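Local coordinates for hydroalkoxylation enzyme phnH (Penicillium herquei, PDB 6JJT), which catalyses the enantioselective hydroalkoxylation that closes a prenylated phenalenone into (2'R)-atrovenetin during herqueinone biosynthesis, working as a homotetramer, at residues Phe28-Tyr40 and Leu52-Phe65. Numbering follows the deposited sequence.
Sequences FLFSANLTKGPAY and LQTLTGGIIAGPNF
F30 meets F65 and I60 inside the closed antiparallel beta barrel, where strands 26-44 and 48-61 form its first hairpin. With CG set between its backbone N and carbonyl carbon (chi1 73°), the F30 ring offers one face to F65, CG lying 3.6 Å from F65 CZ; the planes are inclined at 41°. I60 CG2 approaches the same ring, while I60 CD1 packs 3.7 Å from A32 CB. L29 CG rests near F65 CE1, and Y145 of strand 142-148 stacks with F30, so this end is tightly filled. L34 and L55 continue the inward face toward V69 and Y90.

The outward face is looser and wetter. N33 and I59 stand in solvent, and a water joins S31 OG to I59 O. A classic beta bulge sets T56 and G57 together opposite T35, so the pairing slips by one residue: T35 N bonds G57 O, T56 N bonds T35 O, and T35 OG1 and T56 OG1 hydrogen-bond at 2.9 Å.

Towards Y40 one side chain, that of Q53, joins the backbone ladder. K36 runs beside L55, its CE 3.5 Å from L55 CD2, and crosses Q53. The extended Q53 side chain sends NE2 to G37 O at 2.8 Å, nearly in line with the carbonyl. At the other end, N64 ND2 donates to L29 O at 2.9 Å, tilted 15° from the carbonyl plane.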
ATOM      1  N   PHE D  28       1.108 -28.014   3.623  1.00 18.46           N
ATOM      2  CA  PHE D  28       1.663 -27.618   2.333  1.00 17.10           C
ATOM      3  C   PHE D  28       0.549 -27.139   1.415  1.00 17.68           C
ATOM      4  O   PHE D  28      -0.531 -27.712   1.314  1.00 17.82           O
ATOM      5  CB  PHE D  28       2.402 -28.806   1.695  1.00 17.40           C
ATOM      6  CG  PHE D  28       2.983 -28.434   0.350  1.00 19.27           C
ATOM      7  CD1 PHE D  28       3.967 -27.459   0.219  1.00 18.91           C
ATOM      8  CD2 PHE D  28       2.469 -29.006  -0.801  1.00 20.85           C
ATOM      9  CE1 PHE D  28       4.477 -27.130  -1.030  1.00 20.14           C
ATOM     10  CE2 PHE D  28       2.949 -28.649  -2.057  1.00 21.99           C
ATOM     11  CZ  PHE D  28       3.944 -27.702  -2.167  1.00 19.88           C
ATOM     12  N   LEU D  29       0.759 -25.946   0.819  1.00 15.82           N
ATOM     13  CA  LEU D  29      -0.290 -25.333   0.019  1.00 14.91           C
ATOM     14  C   LEU D  29       0.020 -25.385  -1.478  1.00 15.32           C
ATOM     15  O   LEU D  29      -0.875 -25.764  -2.225  1.00 15.40           O
ATOM     16  CB  LEU D  29      -0.494 -23.873   0.469  1.00 15.59           C
ATOM     17  CG  LEU D  29      -1.675 -23.119  -0.147  1.00 14.00           C
ATOM     18  CD1 LEU D  29      -3.022 -23.755   0.145  1.00 15.73           C
ATOM     19  CD2 LEU D  29      -1.652 -21.636   0.243  1.00 14.56           C
ATOM     20  N   PHE D  30       1.204 -24.895  -1.900  1.00 14.10           N
ATOM     21  CA  PHE D  30       1.507 -24.844  -3.335  1.00 15.48           C
ATOM     22  C   PHE D  30       2.967 -24.542  -3.509  1.00 13.86           C
ATOM     23  O   PHE D  30       3.606 -24.037  -2.602  1.00 14.80           O
ATOM     24  CB  PHE D  30       0.678 -23.813  -4.137  1.00 16.74           C
ATOM     25  CG  PHE D  30       1.007 -22.339  -3.956  1.00 17.13           C
ATOM     26  CD1 PHE D  30       0.685 -21.663  -2.771  1.00 19.31           C
ATOM     27  CD2 PHE D  30       1.583 -21.613  -5.000  1.00 17.65           C
ATOM     28  CE1 PHE D  30       0.962 -20.301  -2.640  1.00 18.68           C
ATOM     29  CE2 PHE D  30       1.817 -20.242  -4.880  1.00 17.88           C
ATOM     30  CZ  PHE D  30       1.517 -19.583  -3.689  1.00 16.73           C
ATOM     31  N   SER D  31       3.486 -24.832  -4.723  1.00 17.18           N
ATOM     32  CA  SER D  31       4.783 -24.352  -5.135  1.00 16.64           C
ATOM     33  C   SER D  31       4.591 -23.423  -6.335  1.00 15.57           C
ATOM     34  O   SER D  31       3.609 -23.486  -7.071  1.00 15.34           O
ATOM     35  CB  SER D  31       5.691 -25.498  -5.504  1.00 20.11           C
ATOM     36  OG  SER D  31       5.123 -26.126  -6.636  1.00 19.55           O
ATOM     37  N   ALA D  32       5.602 -22.574  -6.510  1.00 15.63           N
ATOM     38  CA  ALA D  32       5.630 -21.656  -7.632  1.00 16.86           C
ATOM     39  C   ALA D  32       7.033 -21.707  -8.211  1.00 17.74           C
ATOM     40  O   ALA D  32       8.023 -21.649  -7.470  1.00 18.35           O
ATOM     41  CB  ALA D  32       5.293 -20.240  -7.194  1.00 17.15           C
ATOM     42  N   ASN D  33       7.102 -21.871  -9.541  1.00 18.66           N
ATOM     43  CA  ASN D  33       8.361 -21.859 -10.251  1.00 18.62           C
ATOM     44  C   ASN D  33       8.280 -20.694 -11.238  1.00 19.42           C
ATOM     45  O   ASN D  33       7.582 -20.806 -12.257  1.00 17.65           O
ATOM     46  CB  ASN D  33       8.565 -23.182 -10.984  1.00 21.41           C
ATOM     47  CG  ASN D  33       9.982 -23.404 -11.461  1.00 24.67           C
ATOM     48  OD1 ASN D  33      10.888 -22.625 -11.164  1.00 26.34           O
ATOM     49  ND2 ASN D  33      10.192 -24.517 -12.154  1.00 28.22           N
ATOM     50  N   LEU D  34       8.909 -19.572 -10.865  1.00 18.63           N
ATOM     51  CA  LEU D  34       8.566 -18.295 -11.456  1.00 19.04           C
ATOM     52  C   LEU D  34       9.619 -17.907 -12.486  1.00 18.36           C
ATOM     53  O   LEU D  34      10.781 -18.303 -12.398  1.00 20.11           O
ATOM     54  CB  LEU D  34       8.518 -17.269 -10.316  1.00 19.21           C
ATOM     55  CG  LEU D  34       7.404 -17.434  -9.276  1.00 22.78           C
ATOM     56  CD1 LEU D  34       7.631 -16.490  -8.105  1.00 26.64           C
ATOM     57  CD2 LEU D  34       6.028 -17.236  -9.889  1.00 23.79           C
ATOM     58  N   THR D  35       9.181 -17.120 -13.473  1.00 14.78           N
ATOM     59  CA  THR D  35      10.105 -16.474 -14.404  1.00 15.89           C
ATOM     60  C   THR D  35       9.973 -14.964 -14.205  1.00 15.68           C
ATOM     61  O   THR D  35       8.864 -14.452 -13.968  1.00 14.31           O
ATOM     62  CB  THR D  35       9.921 -16.916 -15.867  1.00 17.93           C
ATOM     63  OG1 THR D  35       8.623 -16.579 -16.334  1.00 20.34           O
ATOM     64  CG2 THR D  35      10.128 -18.413 -16.064  1.00 18.88           C
ATOM     65  N   LYS D  36      11.099 -14.261 -14.306  1.00 15.40           N
ATOM     66  CA  LYS D  36      11.107 -12.833 -14.034  1.00 15.95           C
ATOM     67  C   LYS D  36      11.849 -12.107 -15.131  1.00 16.22           C
ATOM     68  O   LYS D  36      12.764 -12.675 -15.738  1.00 17.82           O
ATOM     69  CB  LYS D  36      11.779 -12.600 -12.681  1.00 15.51           C
ATOM     70  CG  LYS D  36      11.064 -13.268 -11.523  1.00 18.90           C
ATOM     71  CD  LYS D  36      11.542 -12.854 -10.158  1.00 22.45           C
ATOM     72  CE  LYS D  36      10.595 -13.349  -9.080  1.00 25.17           C
ATOM     73  NZ  LYS D  36      10.940 -12.798  -7.741  1.00 31.59           N
ATOM     74  N   GLY D  37      11.455 -10.860 -15.369  1.00 15.38           N
ATOM     75  CA  GLY D  37      12.206  -9.933 -16.201  1.00 16.05           C
ATOM     76  C   GLY D  37      13.483  -9.462 -15.521  1.00 15.28           C
ATOM     77  O   GLY D  37      13.795  -9.851 -14.392  1.00 15.96           O
ATOM     78  N   PRO D  38      14.229  -8.523 -16.176  1.00 16.74           N
ATOM     79  CA  PRO D  38      15.389  -7.863 -15.566  1.00 16.99           C
ATOM     80  C   PRO D  38      14.981  -7.090 -14.295  1.00 16.27           C
ATOM     81  O   PRO D  38      13.861  -6.574 -14.214  1.00 17.07           O
ATOM     82  CB  PRO D  38      15.820  -6.856 -16.673  1.00 18.06           C
ATOM     83  CG  PRO D  38      15.174  -7.372 -17.937  1.00 20.90           C
ATOM     84  CD  PRO D  38      13.877  -7.995 -17.501  1.00 19.04           C
ATOM     85  N   ALA D  39      15.885  -6.976 -13.331  1.00 15.50           N
ATOM     86  CA  ALA D  39      15.684  -6.111 -12.165  1.00 15.63           C
ATOM     87  C   ALA D  39      16.115  -4.694 -12.545  1.00 14.45           C
ATOM     88  O   ALA D  39      17.295  -4.436 -12.759  1.00 13.90           O
ATOM     89  CB  ALA D  39      16.476  -6.632 -10.988  1.00 16.48           C
ATOM     90  N   TYR D  40      15.155  -3.760 -12.607  1.00 11.94           N
ATOM     91  CA  TYR D  40      15.435  -2.386 -12.959  1.00 11.07           C
ATOM     92  C   TYR D  40      15.627  -1.569 -11.675  1.00 10.14           C
ATOM     93  O   TYR D  40      14.660  -1.297 -10.960  1.00 10.24           O
ATOM     94  CB  TYR D  40      14.280  -1.819 -13.777  1.00 11.87           C
ATOM     95  CG  TYR D  40      14.257  -2.321 -15.189  1.00 11.34           C
ATOM     96  CD1 TYR D  40      13.609  -3.490 -15.528  1.00 12.96           C
ATOM     97  CD2 TYR D  40      14.866  -1.577 -16.186  1.00 11.36           C
ATOM     98  CE1 TYR D  40      13.570  -3.927 -16.853  1.00 13.15           C
ATOM     99  CE2 TYR D  40      14.864  -2.014 -17.498  1.00 12.44           C
ATOM    100  CZ  TYR D  40      14.184  -3.154 -17.825  1.00 13.09           C
ATOM    101  OH  TYR D  40      14.162  -3.581 -19.130  1.00 13.87           O
ATOM    102  N   LEU D  52      12.399  -2.453  -9.468  1.00  9.21           N
ATOM    103  CA  LEU D  52      11.146  -3.005  -9.943  1.00  9.14           C
ATOM    104  C   LEU D  52      11.472  -4.184 -10.852  1.00  9.77           C
ATOM    105  O   LEU D  52      12.459  -4.071 -11.636  1.00 10.70           O
ATOM    106  CB  LEU D  52      10.356  -1.944 -10.726  1.00 10.21           C
ATOM    107  CG  LEU D  52       9.067  -2.472 -11.398  1.00 10.09           C
ATOM    108  CD1 LEU D  52       7.962  -1.409 -11.470  1.00 12.51           C
ATOM    109  CD2 LEU D  52       9.313  -3.019 -12.808  1.00 11.99           C
ATOM    110  N   GLN D  53      10.761  -5.316 -10.728  1.00 10.54           N
ATOM    111  CA  GLN D  53      11.024  -6.495 -11.534  1.00 10.35           C
ATOM    112  C   GLN D  53       9.685  -7.101 -11.937  1.00 11.61           C
ATOM    113  O   GLN D  53       8.837  -7.366 -11.084  1.00 11.57           O
ATOM    114  CB  GLN D  53      11.834  -7.483 -10.711  1.00 12.69           C
ATOM    115  CG  GLN D  53      12.314  -8.671 -11.538  1.00 13.48           C
ATOM    116  CD  GLN D  53      13.391  -9.479 -10.865  1.00 15.38           C
ATOM    117  OE1 GLN D  53      13.361  -9.684  -9.671  1.00 17.30           O
ATOM    118  NE2 GLN D  53      14.344  -9.979 -11.646  1.00 16.32           N
ATOM    119  N   THR D  54       9.507  -7.347 -13.232  1.00 11.43           N
ATOM    120  CA  THR D  54       8.304  -7.981 -13.746  1.00 12.18           C
ATOM    121  C   THR D  54       8.309  -9.478 -13.419  1.00 12.55           C
ATOM    122  O   THR D  54       9.382 -10.120 -13.515  1.00 13.27           O
ATOM    123  CB  THR D  54       8.209  -7.684 -15.257  1.00 14.89           C
ATOM    124  OG1 THR D  54       8.059  -6.266 -15.375  1.00 17.84           O
ATOM    125  CG2 THR D  54       7.068  -8.380 -15.952  1.00 20.87           C
ATOM    126  N   LEU D  55       7.142 -10.070 -13.160  1.00 12.23           N
ATOM    127  CA  LEU D  55       6.960 -11.509 -13.129  1.00 13.48           C
ATOM    128  C   LEU D  55       6.374 -11.863 -14.495  1.00 14.68           C
ATOM    129  O   LEU D  55       5.317 -11.379 -14.846  1.00 13.88           O
ATOM    130  CB  LEU D  55       5.982 -11.940 -12.026  1.00 17.08           C
ATOM    131  CG  LEU D  55       6.348 -11.649 -10.569  1.00 22.51           C
ATOM    132  CD1 LEU D  55       5.732 -12.753  -9.718  1.00 23.50           C
ATOM    133  CD2 LEU D  55       7.843 -11.555 -10.315  1.00 24.81           C
ATOM    134  N   THR D  56       7.133 -12.620 -15.291  1.00 14.42           N
ATOM    135  CA  THR D  56       6.772 -12.872 -16.684  1.00 15.01           C
ATOM    136  C   THR D  56       5.947 -14.145 -16.868  1.00 16.10           C
ATOM    137  O   THR D  56       5.318 -14.321 -17.908  1.00 17.40           O
ATOM    138  CB  THR D  56       8.002 -12.825 -17.598  1.00 16.00           C
ATOM    139  OG1 THR D  56       8.871 -13.819 -17.069  1.00 17.36           O
ATOM    140  CG2 THR D  56       8.666 -11.460 -17.646  1.00 16.66           C
ATOM    141  N   GLY D  57       5.907 -14.998 -15.848  1.00 14.37           N
ATOM    142  CA  GLY D  57       5.200 -16.256 -15.975  1.00 15.17           C
ATOM    143  C   GLY D  57       5.594 -17.160 -14.822  1.00 14.57           C
ATOM    144  O   GLY D  57       6.283 -16.738 -13.871  1.00 14.51           O
ATOM    145  N   GLY D  58       5.130 -18.402 -14.925  1.00 15.33           N
ATOM    146  CA  GLY D  58       5.481 -19.334 -13.876  1.00 14.41           C
ATOM    147  C   GLY D  58       4.462 -20.443 -13.768  1.00 15.94           C
ATOM    148  O   GLY D  58       3.364 -20.307 -14.277  1.00 17.00           O
ATOM    149  N   ILE D  59       4.896 -21.546 -13.133  1.00 15.93           N
ATOM    150  CA  ILE D  59       4.109 -22.761 -12.947  1.00 16.36           C
ATOM    151  C   ILE D  59       3.726 -22.880 -11.479  1.00 15.30           C
ATOM    152  O   ILE D  59       4.581 -22.791 -10.604  1.00 15.61           O
ATOM    153  CB  ILE D  59       4.895 -24.002 -13.436  1.00 19.63           C
ATOM    154  CG1 ILE D  59       5.310 -23.875 -14.914  1.00 22.58           C
ATOM    155  CG2 ILE D  59       4.110 -25.281 -13.146  1.00 19.81           C
ATOM    156  CD1 ILE D  59       4.169 -23.578 -15.871  1.00 27.01           C
ATOM    157  N   ILE D  60       2.429 -23.050 -11.245  1.00 15.55           N
ATOM    158  CA  ILE D  60       1.885 -23.205  -9.915  1.00 16.61           C
ATOM    159  C   ILE D  60       1.466 -24.671  -9.810  1.00 17.15           C
ATOM    160  O   ILE D  60       0.757 -25.151 -10.693  1.00 17.46           O
ATOM    161  CB  ILE D  60       0.672 -22.263  -9.776  1.00 15.56           C
ATOM    162  CG1 ILE D  60       1.024 -20.773  -9.968  1.00 15.55           C
ATOM    163  CG2 ILE D  60      -0.101 -22.533  -8.492  1.00 16.40           C
ATOM    164  CD1 ILE D  60       2.042 -20.266  -8.982  1.00 15.97           C
ATOM    165  N   ALA D  61       1.900 -25.345  -8.733  1.00 17.55           N
ATOM    166  CA  ALA D  61       1.539 -26.751  -8.587  1.00 20.11           C
ATOM    167  C   ALA D  61       1.228 -27.040  -7.137  1.00 21.62           C
ATOM    168  O   ALA D  61       1.487 -26.235  -6.262  1.00 21.60           O
ATOM    169  CB  ALA D  61       2.674 -27.612  -9.097  1.00 20.61           C
ATOM    170  N   GLY D  62       0.721 -28.240  -6.894  1.00 22.71           N
ATOM    171  CA  GLY D  62       0.436 -28.688  -5.543  1.00 25.93           C
ATOM    172  C   GLY D  62      -0.953 -29.310  -5.458  1.00 27.03           C
ATOM    173  O   GLY D  62      -1.657 -29.388  -6.455  1.00 24.96           O
ATOM    174  N   PRO D  63      -1.357 -29.769  -4.256  1.00 26.50           N
ATOM    175  CA  PRO D  63      -2.581 -30.567  -4.094  1.00 26.80           C
ATOM    176  C   PRO D  63      -3.918 -29.825  -4.158  1.00 30.22           C
ATOM    177  O   PRO D  63      -4.967 -30.456  -4.187  1.00 33.33           O
ATOM    178  CB  PRO D  63      -2.383 -31.189  -2.701  1.00 28.01           C
ATOM    179  CG  PRO D  63      -1.448 -30.249  -1.955  1.00 28.56           C
ATOM    180  CD  PRO D  63      -0.562 -29.657  -3.024  1.00 25.23           C
ATOM    181  N   ASN D  64      -3.878 -28.487  -4.202  1.00 29.79           N
ATOM    182  CA  ASN D  64      -5.061 -27.681  -3.943  1.00 29.50           C
ATOM    183  C   ASN D  64      -5.475 -26.930  -5.210  1.00 29.15           C
ATOM    184  O   ASN D  64      -6.667 -26.778  -5.498  1.00 29.69           O
ATOM    185  CB  ASN D  64      -4.800 -26.666  -2.822  1.00 29.68           C
ATOM    186  CG  ASN D  64      -4.394 -27.268  -1.489  1.00 32.24           C
ATOM    187  OD1 ASN D  64      -5.230 -27.735  -0.712  1.00 34.91           O
ATOM    188  ND2 ASN D  64      -3.117 -27.200  -1.175  1.00 31.76           N
ATOM    189  N   PHE D  65      -4.462 -26.418  -5.926  1.00 27.28           N
ATOM    190  CA  PHE D  65      -4.664 -25.659  -7.151  1.00 25.78           C
ATOM    191  C   PHE D  65      -3.372 -25.732  -7.965  1.00 25.98           C
ATOM    192  O   PHE D  65      -2.264 -25.827  -7.428  1.00 26.33           O
ATOM    193  CB  PHE D  65      -5.175 -24.239  -6.844  1.00 25.75           C
ATOM    194  CG  PHE D  65      -4.258 -23.413  -5.977  1.00 23.94           C
ATOM    195  CD1 PHE D  65      -4.338 -23.447  -4.585  1.00 24.08           C
ATOM    196  CD2 PHE D  65      -3.316 -22.573  -6.555  1.00 23.20           C
ATOM    197  CE1 PHE D  65      -3.474 -22.687  -3.800  1.00 22.71           C
ATOM    198  CE2 PHE D  65      -2.452 -21.816  -5.772  1.00 23.24           C
ATOM    199  CZ  PHE D  65      -2.528 -21.869  -4.389  1.00 20.77           C
TER
HETATM  200  O   HOH W   1       5.657 -25.051  -9.195  1.00 17.52           O
HETATM  201  O   HOH W   2      11.328 -14.016 -18.326  1.00 32.69           O
HETATM  202  O   HOH W   3      11.487  -6.625 -15.171  1.00 18.33           O